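Local coordinates for possible substrate binding protein of ABC transporter system (Rhodopseudomonas palustris, PDB 3N0X) that probably binds branched-chain amino acids or related ligands as the periplasmic substrate-binding component of an ABC transporter, at residues V270-H273 with Q274-F277; K218-D221 with M222-R226. All coordinates share one frame; numbering follows the deposited sequence.

Contact 1: V270-H273 with Q274-F277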
loop_
_atom_site.group_PDB
_atom_site.type_symbol
_atom_site.label_atom_id
_atom_site.label_comp_id
_atom_site.label_asym_id
_atom_site.label_seq_id
_atom_site.Cartn_x
_atom_site.Cartn_y
_atom_site.Cartn_z
ATOM N N VAL A 270 -6.689 -13.239 10.441
ATOM C CA VAL A 270 -8.101 -12.903 10.365
ATOM C C VAL A 270 -8.863 -13.501 11.555
ATOM O O VAL A 270 -9.642 -12.819 12.245
ATOM C CB VAL A 270 -8.726 -13.275 9.009
ATOM C CG1 VAL A 270 -10.269 -13.072 9.114
ATOM C CG2 VAL A 270 -8.132 -12.416 7.897
ATOM N N THR A 271 -8.648 -14.775 11.828
ATOM C CA THR A 271 -9.378 -15.438 12.896
ATOM C C THR A 271 -9.068 -14.852 14.263
ATOM O O THR A 271 -9.975 -14.537 15.073
ATOM C CB THR A 271 -9.076 -16.919 12.871
ATOM O OG1 THR A 271 -9.546 -17.458 11.629
ATOM C CG2 THR A 271 -9.770 -17.646 14.031
ATOM N N GLU A 272 -7.786 -14.634 14.527
ATOM C CA GLU A 272 -7.386 -14.141 15.829
ATOM C C GLU A 272 -7.727 -12.678 16.017
ATOM O O GLU A 272 -8.063 -12.247 17.107
ATOM C CB GLU A 272 -5.893 -14.394 16.023
ATOM C CG GLU A 272 -5.466 -14.314 17.441
ATOM C CD GLU A 272 -6.172 -15.307 18.386
ATOM O OE1 GLU A 272 -6.362 -16.489 18.025
ATOM O OE2 GLU A 272 -6.510 -14.881 19.495
ATOM N N HIS A 273 -7.620 -11.897 14.944
ATOM C CA HIS A 273 -7.968 -10.480 15.009
ATOM C C HIS A 273 -9.448 -10.348 15.316
ATOM O O HIS A 273 -9.860 -9.517 16.132
ATOM C CB HIS A 273 -7.587 -9.767 13.707
ATOM C CG HIS A 273 -7.534 -8.266 13.809
ATOM N ND1 HIS A 273 -8.668 -7.479 13.787
ATOM C CD2 HIS A 273 -6.483 -7.407 13.937
ATOM C CE1 HIS A 273 -8.318 -6.204 13.872
ATOM N NE2 HIS A 273 -7.001 -6.125 13.963
ATOM N N GLN A 274 -10.266 -11.191 14.717
ATOM C CA GLN A 274 -11.719 -11.120 14.987
ATOM C C GLN A 274 -12.016 -11.535 16.410
ATOM O O GLN A 274 -12.856 -10.913 17.075
ATOM C CB GLN A 274 -12.537 -11.961 13.998
ATOM C CG GLN A 274 -14.077 -11.663 14.068
ATOM C CD GLN A 274 -14.468 -10.358 13.393
ATOM O OE1 GLN A 274 -13.770 -9.864 12.505
ATOM N NE2 GLN A 274 -15.599 -9.783 13.828
ATOM N N LYS A 275 -11.326 -12.555 16.915
ATOM C CA LYS A 275 -11.540 -13.020 18.304
ATOM C C LYS A 275 -11.148 -11.944 19.334
ATOM O O LYS A 275 -11.863 -11.732 20.332
ATOM C CB LYS A 275 -10.730 -14.284 18.570
ATOM C CG LYS A 275 -10.831 -14.799 19.980
ATOM C CD LYS A 275 -10.090 -16.102 20.170
ATOM C CE LYS A 275 -10.169 -16.577 21.628
ATOM N NZ LYS A 275 -9.456 -17.916 21.781
ATOM N N ARG A 276 -10.021 -11.266 19.104
ATOM C CA ARG A 276 -9.492 -10.290 20.048
ATOM C C ARG A 276 -10.185 -8.936 20.021
ATOM O O ARG A 276 -10.316 -8.289 21.073
ATOM C CB ARG A 276 -7.980 -10.108 19.807
ATOM C CG ARG A 276 -7.211 -11.365 20.099
ATOM C CD ARG A 276 -5.698 -11.273 19.733
ATOM N NE ARG A 276 -5.094 -12.621 19.774
ATOM C CZ ARG A 276 -3.791 -12.874 19.618
ATOM N NH1 ARG A 276 -2.930 -11.888 19.463
ATOM N NH2 ARG A 276 -3.361 -14.132 19.647
ATOM N N PHE A 277 -10.594 -8.505 18.828
ATOM C CA PHE A 277 -11.028 -7.137 18.561
ATOM C C PHE A 277 -12.442 -7.018 17.960
ATOM O O PHE A 277 -12.963 -5.903 17.818
ATOM C CB PHE A 277 -9.997 -6.434 17.677
ATOM C CG PHE A 277 -8.589 -6.587 18.176
ATOM C CD1 PHE A 277 -8.236 -6.177 19.469
ATOM C CD2 PHE A 277 -7.619 -7.146 17.395
ATOM C CE1 PHE A 277 -6.925 -6.360 19.945
ATOM C CE2 PHE A 277 -6.328 -7.314 17.869
ATOM C CZ PHE A 277 -5.980 -6.920 19.126
#

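Contact 2: K218-D221 with M222-R226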
loop_
_atom_site.group_PDB
_atom_site.type_symbol
_atom_site.label_atom_id
_atom_site.label_comp_id
_atom_site.label_asym_id
_atom_site.label_seq_id
_atom_site.Cartn_x
_atom_site.Cartn_y
_atom_site.Cartn_z
ATOM N N LYS A 218 -20.170 11.126 -7.397
ATOM C CA LYS A 218 -20.629 12.182 -8.255
ATOM C C LYS A 218 -20.679 11.820 -9.729
ATOM O O LYS A 218 -21.604 12.206 -10.441
ATOM C CB LYS A 218 -19.822 13.462 -8.001
ATOM C CG LYS A 218 -20.089 14.007 -6.576
ATOM C CD LYS A 218 -19.158 15.130 -6.217
ATOM C CE LYS A 218 -19.532 15.754 -4.840
ATOM N NZ LYS A 218 -18.377 16.519 -4.287
ATOM N N LEU A 219 -19.730 11.014 -10.189
ATOM C CA LEU A 219 -19.809 10.508 -11.560
ATOM C C LEU A 219 -20.960 9.476 -11.685
ATOM O O LEU A 219 -21.695 9.511 -12.674
ATOM C CB LEU A 219 -18.493 9.845 -12.001
ATOM C CG LEU A 219 -17.334 10.797 -12.250
ATOM C CD1 LEU A 219 -16.031 10.014 -12.424
ATOM C CD2 LEU A 219 -17.644 11.721 -13.439
ATOM N N GLN A 220 -21.071 8.582 -10.706
ATOM C CA GLN A 220 -22.159 7.581 -10.684
ATOM C C GLN A 220 -23.536 8.268 -10.713
ATOM O O GLN A 220 -24.472 7.774 -11.373
ATOM C CB GLN A 220 -22.024 6.657 -9.462
ATOM C CG GLN A 220 -23.025 5.488 -9.392
ATOM C CD GLN A 220 -22.720 4.366 -10.378
ATOM O OE1 GLN A 220 -22.597 4.596 -11.584
ATOM N NE2 GLN A 220 -22.607 3.140 -9.865
ATOM N N ASP A 221 -23.665 9.414 -10.033
ATOM C CA ASP A 221 -24.924 10.157 -10.017
ATOM C C ASP A 221 -25.298 10.657 -11.422
ATOM O O ASP A 221 -26.476 10.899 -11.710
ATOM C CB ASP A 221 -24.876 11.384 -9.053
ATOM C CG ASP A 221 -24.855 11.007 -7.576
ATOM O OD1 ASP A 221 -25.336 9.923 -7.214
ATOM O OD2 ASP A 221 -24.333 11.831 -6.769
HETATM N N MSE A 222 -24.307 10.828 -12.301
HETATM C CA MSE A 222 -24.553 11.253 -13.687
HETATM C C MSE A 222 -24.924 10.089 -14.625
HETATM O O MSE A 222 -25.144 10.313 -15.789
HETATM C CB MSE A 222 -23.334 11.998 -14.260
HETATM C CG MSE A 222 -23.036 13.292 -13.501
HETATM SE SE MSE A 222 -21.255 14.026 -13.932
HETATM C CE MSE A 222 -21.592 14.582 -15.586
ATOM N N ASP A 223 -24.968 8.869 -14.097
ATOM C CA ASP A 223 -25.479 7.697 -14.824
ATOM C C ASP A 223 -24.639 7.330 -16.037
ATOM O O ASP A 223 -25.118 7.373 -17.164
ATOM C CB ASP A 223 -26.946 7.972 -15.258
ATOM C CG ASP A 223 -27.686 6.702 -15.732
ATOM O OD1 ASP A 223 -27.120 5.609 -15.552
ATOM O OD2 ASP A 223 -28.823 6.794 -16.281
ATOM N N PRO A 224 -23.378 6.938 -15.795
ATOM C CA PRO A 224 -22.515 6.512 -16.896
ATOM C C PRO A 224 -23.021 5.293 -17.668
ATOM O O PRO A 224 -22.696 5.151 -18.861
ATOM C CB PRO A 224 -21.173 6.199 -16.210
ATOM C CG PRO A 224 -21.514 5.986 -14.793
ATOM C CD PRO A 224 -22.743 6.813 -14.484
ATOM N N LYS A 225 -23.808 4.436 -17.017
ATOM C CA LYS A 225 -24.340 3.253 -17.677
ATOM C C LYS A 225 -25.184 3.598 -18.894
ATOM O O LYS A 225 -25.250 2.798 -19.838
ATOM C CB LYS A 225 -25.123 2.366 -16.702
ATOM C CG LYS A 225 -25.583 1.013 -17.278
ATOM N N ARG A 226 -25.789 4.791 -18.927
ATOM C CA ARG A 226 -26.586 5.164 -20.094
ATOM C C ARG A 226 -25.734 5.312 -21.363
ATOM O O ARG A 226 -26.246 5.223 -22.488
ATOM C CB ARG A 226 -27.390 6.427 -19.823
ATOM C CG ARG A 226 -26.565 7.646 -19.791
ATOM C CD ARG A 226 -27.308 8.827 -19.209
ATOM N NE ARG A 226 -26.373 9.817 -18.685
ATOM C CZ ARG A 226 -26.100 11.009 -19.235
ATOM N NH1 ARG A 226 -26.685 11.409 -20.373
ATOM N NH2 ARG A 226 -25.222 11.819 -18.630
HETATM O O HOH W 1 -24.909 4.384 -14.179
#

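Contact 1: V270-H273 with Q274-F277
H273 and F277, one helical turn apart, form an edge-to-face aromatic pair. The edge of the phenyl ring is directed at the imidazole face, with CD2 of F277 standing over the middle of the H273 ring, 3.5 Å above its plane. The ring centroids of H273 and F277 are 4.8 Å apart and the planes meet at 66°. The first torsion of F277 (chi1 -49°) sets CG beside its own backbone N and anti to the carbonyl carbon, which carries the ring back along the helix toward H273. The imidazole has a further tether, since H273 ND1 is hydrogen-bonded to the backbone O of A279, just beyond the helix.

The charged pair is E272 with R276, again four residues apart. In the E272 conformer described here, of two deposited, R276 NE and E272 OE2 form a salt bridge at 2.7 Å. Its detailed geometry is doubtful, because this conformer also puts E272 CG only 2.9 Å from R276 NE, too close for a methylene carbon. R276 NH2 reaches E33 on helix 18-35, so the guanidinium has a second acidic partner.

Beneath the side chains runs a regular backbone ladder. Q274 N donates to V270 O at 3.0 Å, and the same step of four residues pairs K275 N with T271 O, R276 N with E272 O, and F277 N with H273 O. M30 of helix 18-35 meets E272, H273 and R276, while V270 touches Y256, Y258 and P281. The whole illustrates i to i+4 pairing on the last turns of an alpha-helix, here helix 264-277 lying against helix 18-35 in a periplasmic binding protein fold.

Contact 2: K218-D221 with M222-R226
K218 meets selenomethionine M222 through its backbone: the K218 carbonyl O lies 3.5 Å from M222 CG. The amine of K218 is held elsewhere, by the carbonyls of G213 and T183. At L219 the carbonyl O accepts M222 N at 2.9 Å, with the donor above the carbonyl plane, and also lies 3.4 Å from P224 CD. The side chain of L219 makes a looser apolar contact, its CD2 to M222 SE. Q220 O in turn accepts D223 N at 3.0 Å.

Both bonds span three residues, as where an alpha-helix tightens before it ends, and D223, with phi +65°, turns the chain out of helix 215-221. P224, having no N-H to offer, follows and packs on F193, I229 and L231. This is the exit of a beta-alpha-beta crossover between parallel strands 202-207 and 229-233.

In one of its two conformers, Q220 bends at chi2 (74°) and brings OE1 up to the CG-CD side of the P224 ring, 3.7 Å from CD. A water bonded to D223 OD1 and K225 N reaches Q220 OE1 only weakly. R246 takes both remaining polar ends, its O accepting from Q220 NE2 and its guanidinium forming a salt bridge with D221.

In the fold
Both contacts are local, each joining residues one turn apart near the end of a helix, yet they lie about 38 Å apart between centres and share no element. Contact 1 is at the surface, on helix 264-277 against helix 18-35, which follows strand 5-11, an inner strand of the six-stranded mixed sheet. Contact 2 is partly buried, where helix 215-221 gives way to the loop leading into edge strand 229-233 of the four-stranded parallel sheet. The chemistry follows the place: a helix still intact in contact 1 carries side-chain pairing by charge and ring, whereas in contact 2 the two three-residue backbone bonds and a packed proline carry the turn, with a water linking only weakly across it.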